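Local atomic coordinates of ApRick protease (Rickettsia conorii, PDB entry 5C9F), a protein that probably acts as an aspartic endopeptidase of the retropepsin type, the chain here being the C-terminal protease domain of a longer, probably membrane-bound protein. Residues 23-28 with 80-85; 43-47 with 100-104; 88-92 with 110-114. One frame throughout, in Å; residues are numbered along the deposited sequence.

Interaction 1 of 3, residues 23-28 with 80-85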
loop_
_atom_site.group_PDB
_atom_site.type_symbol
_atom_site.label_atom_id
_atom_site.label_comp_id
_atom_site.label_asym_id
_atom_site.label_seq_id
_atom_site.Cartn_x
_atom_site.Cartn_y
_atom_site.Cartn_z
ATOM N N ILE A 23 -18.175 -6.268 -14.282
ATOM C CA ILE A 23 -17.280 -6.802 -13.257
ATOM C C ILE A 23 -17.852 -8.095 -12.686
ATOM O O ILE A 23 -19.035 -8.174 -12.408
ATOM C CB ILE A 23 -17.167 -5.908 -11.995
ATOM C CG1 ILE A 23 -16.886 -4.472 -12.324
ATOM C CG2 ILE A 23 -16.044 -6.446 -11.130
ATOM C CD1 ILE A 23 -16.968 -3.618 -11.064
ATOM N N ASN A 24 -16.997 -9.089 -12.575
ATOM C CA ASN A 24 -17.332 -10.380 -11.970
ATOM C C ASN A 24 -16.981 -10.291 -10.489
ATOM O O ASN A 24 -15.915 -9.807 -10.113
ATOM C CB ASN A 24 -16.526 -11.492 -12.638
ATOM C CG ASN A 24 -16.978 -11.749 -14.033
ATOM O OD1 ASN A 24 -18.181 -11.815 -14.309
ATOM N ND2 ASN A 24 -16.049 -11.853 -14.933
ATOM N N ALA A 25 -17.947 -10.610 -9.666
ATOM C CA ALA A 25 -17.747 -10.627 -8.259
ATOM C C ALA A 25 -18.087 -12.023 -7.766
ATOM O O ALA A 25 -18.895 -12.708 -8.365
ATOM C CB ALA A 25 -18.659 -9.573 -7.626
ATOM N N PHE A 26 -17.567 -12.382 -6.615
ATOM C CA PHE A 26 -17.991 -13.553 -5.926
ATOM C C PHE A 26 -18.893 -13.175 -4.774
ATOM O O PHE A 26 -18.485 -12.494 -3.830
ATOM C CB PHE A 26 -16.808 -14.374 -5.459
ATOM C CG PHE A 26 -16.099 -15.029 -6.596
ATOM C CD1 PHE A 26 -15.187 -14.304 -7.347
ATOM C CD2 PHE A 26 -16.379 -16.347 -6.960
ATOM C CE1 PHE A 26 -14.528 -14.880 -8.418
ATOM C CE2 PHE A 26 -15.727 -16.933 -8.059
ATOM C CZ PHE A 26 -14.801 -16.194 -8.782
ATOM N N VAL A 27 -20.155 -13.561 -4.911
ATOM C CA VAL A 27 -21.229 -13.198 -3.927
ATOM C C VAL A 27 -21.576 -14.501 -3.218
ATOM O O VAL A 27 -22.036 -15.447 -3.861
ATOM C CB VAL A 27 -22.423 -12.603 -4.640
ATOM C CG1 VAL A 27 -23.482 -12.185 -3.645
ATOM C CG2 VAL A 27 -22.000 -11.390 -5.493
ATOM N N ASN A 28 -21.293 -14.551 -1.905
ATOM C CA ASN A 28 -21.473 -15.754 -1.113
ATOM C C ASN A 28 -20.853 -16.955 -1.821
ATOM O O ASN A 28 -21.493 -17.978 -2.012
ATOM C CB ASN A 28 -22.957 -16.002 -0.834
ATOM C CG ASN A 28 -23.606 -14.849 -0.138
ATOM O OD1 ASN A 28 -22.929 -14.016 0.510
ATOM N ND2 ASN A 28 -24.935 -14.743 -0.300
ATOM N N LEU A 80 -26.548 -9.163 1.210
ATOM C CA LEU A 80 -25.606 -10.120 0.698
ATOM C C LEU A 80 -24.485 -10.270 1.740
ATOM O O LEU A 80 -23.767 -9.338 2.048
ATOM C CB LEU A 80 -25.098 -9.675 -0.626
ATOM C CG LEU A 80 -26.181 -9.541 -1.727
ATOM C CD1 LEU A 80 -25.584 -8.819 -2.909
ATOM C CD2 LEU A 80 -26.743 -10.853 -2.179
ATOM N N ASN A 81 -24.370 -11.456 2.295
ATOM C CA ASN A 81 -23.413 -11.698 3.365
ATOM C C ASN A 81 -22.005 -11.342 2.939
ATOM O O ASN A 81 -21.291 -10.687 3.683
ATOM C CB ASN A 81 -23.451 -13.165 3.808
ATOM C CG ASN A 81 -24.785 -13.545 4.411
ATOM O OD1 ASN A 81 -25.449 -12.735 5.020
ATOM N ND2 ASN A 81 -25.182 -14.791 4.222
ATOM N N SER A 82 -21.617 -11.762 1.749
ATOM C CA SER A 82 -20.260 -11.546 1.281
ATOM C C SER A 82 -20.202 -11.239 -0.217
ATOM O O SER A 82 -20.852 -11.904 -1.022
ATOM C CB SER A 82 -19.412 -12.789 1.584
ATOM O OG SER A 82 -18.222 -12.812 0.809
ATOM N N VAL A 83 -19.535 -10.149 -0.542
ATOM C CA VAL A 83 -19.299 -9.712 -1.923
ATOM C C VAL A 83 -17.801 -9.455 -2.049
ATOM O O VAL A 83 -17.275 -8.545 -1.400
ATOM C CB VAL A 83 -20.038 -8.407 -2.295
ATOM C CG1 VAL A 83 -19.717 -7.988 -3.740
ATOM C CG2 VAL A 83 -21.565 -8.526 -2.178
ATOM N N VAL A 84 -17.125 -10.270 -2.857
ATOM C CA VAL A 84 -15.701 -10.153 -3.042
ATOM C C VAL A 84 -15.460 -9.597 -4.449
ATOM O O VAL A 84 -15.808 -10.250 -5.461
ATOM C CB VAL A 84 -14.991 -11.507 -2.862
ATOM C CG1 VAL A 84 -13.477 -11.357 -3.068
ATOM C CG2 VAL A 84 -15.312 -12.088 -1.491
ATOM N N ILE A 85 -14.848 -8.431 -4.473
ATOM C CA ILE A 85 -14.295 -7.816 -5.689
ATOM C C ILE A 85 -12.916 -7.242 -5.249
ATOM O O ILE A 85 -12.828 -6.109 -4.768
ATOM C CB ILE A 85 -15.142 -6.622 -6.163
ATOM C CG1 ILE A 85 -16.583 -7.085 -6.494
ATOM C CG2 ILE A 85 -14.507 -6.018 -7.420
ATOM C CD1 ILE A 85 -17.540 -5.951 -6.681
HETATM O O HOH W 1 -18.193 -14.407 -1.741
HETATM O O HOH W 2 -26.642 -13.153 1.601
#

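Interaction 2 of 3, residues 43-47 with 100-104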
loop_
_atom_site.group_PDB
_atom_site.type_symbol
_atom_site.label_atom_id
_atom_site.label_comp_id
_atom_site.label_asym_id
_atom_site.label_seq_id
_atom_site.Cartn_x
_atom_site.Cartn_y
_atom_site.Cartn_z
ATOM N N ILE A 43 -27.193 -2.769 -4.826
ATOM C CA ILE A 43 -27.123 -3.785 -5.870
ATOM C C ILE A 43 -28.499 -4.197 -6.319
ATOM O O ILE A 43 -29.430 -4.387 -5.480
ATOM C CB ILE A 43 -26.374 -4.992 -5.387
ATOM C CG1 ILE A 43 -24.884 -4.669 -5.392
ATOM C CG2 ILE A 43 -26.645 -6.220 -6.259
ATOM C CD1 ILE A 43 -24.060 -5.708 -4.720
ATOM N N ALA A 44 -28.648 -4.323 -7.622
ATOM C CA ALA A 44 -29.889 -4.858 -8.188
ATOM C C ALA A 44 -29.627 -6.231 -8.798
ATOM O O ALA A 44 -28.864 -6.362 -9.736
ATOM C CB ALA A 44 -30.425 -3.899 -9.242
ATOM N N LEU A 45 -30.219 -7.266 -8.237
ATOM C CA LEU A 45 -30.002 -8.606 -8.735
ATOM C C LEU A 45 -31.140 -9.039 -9.655
ATOM O O LEU A 45 -32.306 -8.848 -9.335
ATOM C CB LEU A 45 -29.926 -9.607 -7.575
ATOM C CG LEU A 45 -28.767 -9.813 -6.666
ATOM C CD1 LEU A 45 -29.053 -11.036 -5.805
ATOM C CD2 LEU A 45 -27.501 -10.034 -7.489
ATOM N N THR A 46 -30.801 -9.715 -10.733
ATOM C CA THR A 46 -31.821 -10.337 -11.540
ATOM C C THR A 46 -32.464 -11.425 -10.727
ATOM O O THR A 46 -31.875 -11.996 -9.810
ATOM C CB THR A 46 -31.264 -10.968 -12.850
ATOM O OG1 THR A 46 -30.342 -12.024 -12.519
ATOM C CG2 THR A 46 -30.547 -9.924 -13.683
ATOM N N LYS A 47 -33.689 -11.762 -11.090
ATOM C CA LYS A 47 -34.329 -12.943 -10.487
ATOM C C LYS A 47 -33.485 -14.211 -10.632
ATOM O O LYS A 47 -33.308 -15.030 -9.647
ATOM C CB LYS A 47 -35.743 -13.175 -11.119
ATOM C CG LYS A 47 -36.754 -12.102 -10.782
ATOM C CD LYS A 47 -38.200 -12.599 -11.041
ATOM C CE LYS A 47 -38.427 -13.197 -12.458
ATOM N NZ LYS A 47 -39.682 -12.752 -13.175
ATOM N N ASP A 100 -37.794 -6.872 -14.514
ATOM C CA ASP A 100 -37.369 -5.845 -15.478
ATOM C C ASP A 100 -35.890 -5.945 -15.883
ATOM O O ASP A 100 -35.465 -5.102 -16.626
ATOM C CB ASP A 100 -37.678 -4.426 -14.970
ATOM C CG ASP A 100 -37.868 -3.376 -16.120
ATOM O OD1 ASP A 100 -37.699 -3.629 -17.353
ATOM O OD2 ASP A 100 -38.194 -2.241 -15.755
ATOM N N LEU A 101 -35.143 -6.995 -15.492
ATOM C CA LEU A 101 -33.671 -6.879 -15.445
ATOM C C LEU A 101 -32.822 -7.896 -16.239
ATOM O O LEU A 101 -32.701 -9.074 -15.900
ATOM C CB LEU A 101 -33.194 -6.800 -13.973
ATOM C CG LEU A 101 -31.894 -6.059 -13.684
ATOM C CD1 LEU A 101 -32.054 -4.586 -14.032
ATOM C CD2 LEU A 101 -31.496 -6.235 -12.219
ATOM N N ASP A 102 -32.106 -7.402 -17.244
ATOM C CA ASP A 102 -31.214 -8.269 -18.058
ATOM C C ASP A 102 -29.923 -8.701 -17.385
ATOM O O ASP A 102 -29.468 -9.830 -17.531
ATOM C CB ASP A 102 -30.832 -7.549 -19.369
ATOM C CG ASP A 102 -30.616 -8.517 -20.523
ATOM O OD1 ASP A 102 -31.532 -9.313 -20.810
ATOM O OD2 ASP A 102 -29.538 -8.474 -21.148
ATOM N N ILE A 103 -29.328 -7.804 -16.618
ATOM C CA ILE A 103 -28.101 -8.154 -15.923
ATOM C C ILE A 103 -28.061 -7.440 -14.591
ATOM O O ILE A 103 -28.555 -6.293 -14.447
ATOM C CB ILE A 103 -26.872 -7.787 -16.786
ATOM C CG1 ILE A 103 -25.627 -8.350 -16.167
ATOM C CG2 ILE A 103 -26.770 -6.292 -16.930
ATOM C CD1 ILE A 103 -24.452 -8.431 -17.093
ATOM N N SER A 104 -27.489 -8.107 -13.589
ATOM C CA SER A 104 -27.425 -7.521 -12.295
ATOM C C SER A 104 -26.581 -6.279 -12.308
ATOM O O SER A 104 -25.637 -6.183 -13.108
ATOM C CB SER A 104 -26.880 -8.530 -11.302
ATOM O OG SER A 104 -27.818 -9.541 -11.134
HETATM O O HOH W 3 -34.781 -10.329 -13.840
#

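Interaction 3 of 3, residues 88-92 with 110-114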
loop_
_atom_site.group_PDB
_atom_site.type_symbol
_atom_site.label_atom_id
_atom_site.label_comp_id
_atom_site.label_asym_id
_atom_site.label_seq_id
_atom_site.Cartn_x
_atom_site.Cartn_y
_atom_site.Cartn_z
ATOM N N GLU A 88 -13.085 -8.318 0.322
ATOM C CA GLU A 88 -14.358 -8.841 0.749
ATOM C C GLU A 88 -15.151 -7.747 1.407
ATOM O O GLU A 88 -14.696 -7.144 2.335
ATOM C CB GLU A 88 -14.176 -9.974 1.711
ATOM C CG GLU A 88 -15.527 -10.557 2.075
ATOM C CD GLU A 88 -15.425 -11.822 2.894
ATOM O OE1 GLU A 88 -14.335 -12.158 3.377
ATOM O OE2 GLU A 88 -16.449 -12.493 3.041
ATOM N N PHE A 89 -16.360 -7.489 0.913
ATOM C CA PHE A 89 -17.272 -6.577 1.563
ATOM C C PHE A 89 -18.375 -7.403 2.206
ATOM O O PHE A 89 -18.782 -8.442 1.677
ATOM C CB PHE A 89 -17.838 -5.601 0.535
ATOM C CG PHE A 89 -16.800 -4.734 -0.146
ATOM C CD1 PHE A 89 -16.200 -5.121 -1.374
ATOM C CD2 PHE A 89 -16.488 -3.502 0.379
ATOM C CE1 PHE A 89 -15.290 -4.294 -2.012
ATOM C CE2 PHE A 89 -15.589 -2.674 -0.263
ATOM C CZ PHE A 89 -14.994 -3.053 -1.453
ATOM N N LYS A 90 -18.859 -6.952 3.365
ATOM C CA LYS A 90 -19.798 -7.713 4.157
ATOM C C LYS A 90 -21.131 -7.007 4.270
ATOM O O LYS A 90 -21.188 -5.793 4.333
ATOM C CB LYS A 90 -19.238 -7.991 5.553
ATOM C CG LYS A 90 -17.886 -8.708 5.579
ATOM C CD LYS A 90 -17.925 -10.129 5.019
ATOM C CE LYS A 90 -18.856 -11.068 5.781
ATOM N NZ LYS A 90 -18.446 -11.262 7.198
ATOM N N ASN A 91 -22.191 -7.808 4.268
ATOM C CA ASN A 91 -23.573 -7.356 4.461
ATOM C C ASN A 91 -23.931 -6.183 3.592
ATOM O O ASN A 91 -24.234 -5.124 4.069
ATOM C CB ASN A 91 -23.805 -7.040 5.926
ATOM C CG ASN A 91 -23.522 -8.232 6.817
ATOM O OD1 ASN A 91 -23.985 -9.335 6.557
ATOM N ND2 ASN A 91 -22.718 -8.025 7.846
ATOM N N ILE A 92 -23.875 -6.414 2.292
ATOM C CA ILE A 92 -24.059 -5.439 1.290
ATOM C C ILE A 92 -25.523 -5.466 0.887
ATOM O O ILE A 92 -26.141 -6.511 0.653
ATOM C CB ILE A 92 -23.189 -5.754 0.062
ATOM C CG1 ILE A 92 -21.715 -5.741 0.496
ATOM C CG2 ILE A 92 -23.510 -4.807 -1.119
ATOM C CD1 ILE A 92 -21.321 -4.440 1.185
ATOM N N LEU A 110 -22.047 0.283 -3.196
ATOM C CA LEU A 110 -20.871 -0.585 -3.076
ATOM C C LEU A 110 -19.593 0.148 -3.608
ATOM O O LEU A 110 -18.511 0.087 -2.986
ATOM C CB LEU A 110 -21.085 -1.923 -3.746
ATOM C CG LEU A 110 -19.952 -2.979 -3.651
ATOM C CD1 LEU A 110 -19.543 -3.313 -2.233
ATOM C CD2 LEU A 110 -20.373 -4.263 -4.337
ATOM N N LEU A 111 -19.707 0.813 -4.753
ATOM C CA LEU A 111 -18.534 1.392 -5.410
ATOM C C LEU A 111 -17.853 2.467 -4.558
ATOM O O LEU A 111 -16.629 2.580 -4.590
ATOM C CB LEU A 111 -18.925 2.008 -6.712
ATOM C CG LEU A 111 -19.224 0.977 -7.807
ATOM C CD1 LEU A 111 -19.847 1.674 -8.977
ATOM C CD2 LEU A 111 -17.981 0.227 -8.270
ATOM N N GLU A 112 -18.673 3.203 -3.784
ATOM C CA GLU A 112 -18.195 4.224 -2.876
ATOM C C GLU A 112 -17.392 3.697 -1.756
ATOM O O GLU A 112 -16.658 4.447 -1.128
ATOM C CB GLU A 112 -19.371 5.015 -2.234
ATOM C CG GLU A 112 -19.875 6.075 -3.149
ATOM C CD GLU A 112 -21.223 6.677 -2.706
ATOM O OE1 GLU A 112 -21.812 6.233 -1.673
ATOM O OE2 GLU A 112 -21.696 7.608 -3.414
ATOM N N ARG A 113 -17.509 2.423 -1.454
ATOM C CA ARG A 113 -16.741 1.865 -0.375
ATOM C C ARG A 113 -15.282 1.588 -0.736
ATOM O O ARG A 113 -14.448 1.395 0.162
ATOM C CB ARG A 113 -17.369 0.555 0.071
ATOM C CG ARG A 113 -18.734 0.678 0.704
ATOM C CD ARG A 113 -19.281 -0.723 0.745
ATOM N NE ARG A 113 -20.569 -0.786 1.395
ATOM C CZ ARG A 113 -20.753 -1.204 2.633
ATOM N NH1 ARG A 113 -19.725 -1.581 3.385
ATOM N NH2 ARG A 113 -21.978 -1.227 3.126
ATOM N N PHE A 114 -14.953 1.548 -2.026
ATOM C CA PHE A 114 -13.539 1.369 -2.420
ATOM C C PHE A 114 -12.703 2.612 -2.064
ATOM O O PHE A 114 -13.159 3.754 -2.271
ATOM C CB PHE A 114 -13.402 1.158 -3.903
ATOM C CG PHE A 114 -13.747 -0.251 -4.338
ATOM C CD1 PHE A 114 -15.045 -0.584 -4.591
ATOM C CD2 PHE A 114 -12.787 -1.227 -4.396
ATOM C CE1 PHE A 114 -15.373 -1.869 -5.015
ATOM C CE2 PHE A 114 -13.107 -2.530 -4.760
ATOM C CZ PHE A 114 -14.401 -2.833 -5.087
#

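Interaction 1 of 3, residues 23-28 with 80-85
Strands 23-27 and 82-84 run antiparallel, their axes 4.6 Å apart at closest approach and their directions 150° apart, with Phe-26 and Val-84 as the hydrogen-bonded pair and Val-27 and Val-83 as the non-hydrogen-bonded one. Phe-26 N gives its hydrogen to Val-84 O at 3.0 Å, and Val-84 N returns one to Phe-26 O at 2.8 Å. Asn-28 then prolongs the pairing with a side-chain carbonyl. Its N binds Ser-82 O, while OD1 of Asn-28 accepts the hydrogen of Ser-82 N at 2.9 Å, the donor lying nearly in line with the amide C=O (170°). CG of Asn-28 sits beside its own backbone N (chi1 -57°), a placement that lets OD1 and N grip the N and O of the same Ser-82. ND2 shares a water with Asn-81 N. In the retropepsin-like fold this pairing joins the early hairpin, 22-27 with 30-36, to the long strand 71-84. On the face carrying Val-27 and Val-83, CG1 of Val-27 lies 3.8 Å from Leu-80 CD2, the two side chains crossing at a slant. Further along, Ala-25 CB presses on Ile-85 CG1 at 3.4 Å, tighter than ordinary van der Waals contact, and the CG2 methyls of Ile-23 and Ile-85 meet at 4.0 Å. The face with Phe-26 and Val-84 is more open to solvent; there a water donates to Ser-82 OG and, weakly, to Phe-26 O, and OG is hydrogen-bonded to Glu-88 OE2.

Interaction 2 of 3, residues 43-47 with 100-104
Ser-104 OG is gripped by two groups: it takes the backbone hydrogen of Thr-46 N at 3.0 Å in a nearly straight bond (164°), and it is also hydrogen-bonded to the carboxylate of Asp-49. With OG placed beside its own backbone N (chi1 -68°), the hydroxyl passes alongside the backbone of 45-46, and Ser-104 OG lies 3.4 Å from Leu-45 CA. Ser-104 CA makes a further CA-H...O contact with Ala-44 O. Thr-46 divides its two branches between different tasks. It is the N-cap residue of helix 47-52, and its OG1, set between the backbone N and the carbonyl carbon (chi1 63°), accepts from Asp-49 N; Thr-46 CG2 turns to the loop and lies 3.2 Å from Leu-101 O. That same carbonyl receives a hydrogen from a water, which in turn accepts from Lys-47 N and so bridges loop and helix start. One branch of Leu-101, CD2, packs on Ala-44, 3.9 Å from Ala-44 CB and 3.6 Å from Ala-44 O. The contact thus fastens the 100-104 loop, which leads from strand 88-97 into strand 104-106, to the point where strand 43-45 passes into helix 47-52, with Phe-34 of strand 30-36 packed against both Leu-45 and Ser-104.

Interaction 3 of 3, residues 88-92 with 110-114
The ring of Phe-89 meets three side chains of the 110-114 segment, in a packing that joins the sheet of this retropepsin-like fold to the short helix 108-111 and the turn after it. Leu-110 CD1 sits over one face of the Phe-89 ring as a CH-pi contact, 4.0 Å from the ring centroid and 20° off the normal. Toward Phe-114 the ring presents its edge: the pair is T-shaped, centroids 4.9 Å apart and planes at 62°, with Phe-89 CZ above the middle of the Phe-114 face. Arg-113 slides past in the opposite direction, its CB 3.7 Å from Phe-89 CE2. The arginine runs extended from CG to NE and carries its guanidinium on to Ile-92, whose CD1 also lies 4.0 Å from Leu-110 CD1. A type I turn from Leu-111 to Phe-114, closed by Phe-114 N to Leu-111 O, brings Arg-113 and Phe-114 round to the sheet, and Arg-113 N bonds Leu-110 O. On the strand side, Asn-91 and Ile-92 both face Leu-80 in a G1 bulge, while Phe-89 is paired with Val-83. Leu-126 and Tyr-128 of strand 123-131 also pack on Phe-114. Ile-92 CD1 stands over the centre of the Arg-113 guanidinium, 3.6 Å above its plane.

Overall arrangement
From the N terminus, strand 22-27 comes first, and interaction 1 closes the loop of 51 residues from it to the far end of strand 71-84. Interaction 2 starts within that loop, at strand 43-45, but ends at 100-104, beyond it, so these two contacts cross. Interaction 3 opens after interaction 1 has closed; its 88-92 segment follows strand 71-84 after a short connection and pairs with it, while its second segment lies past 104, so it closes the 17 residues between 92 and 110 and crosses interaction 2 as well. Ile-43 CD1 is common ground, touching Leu-80, Ile-92 and Leu-110. Together the three contacts tie the hairpin, strands 71-84 and 88-97, the loop 100-104 and helix 108-111 into one domain.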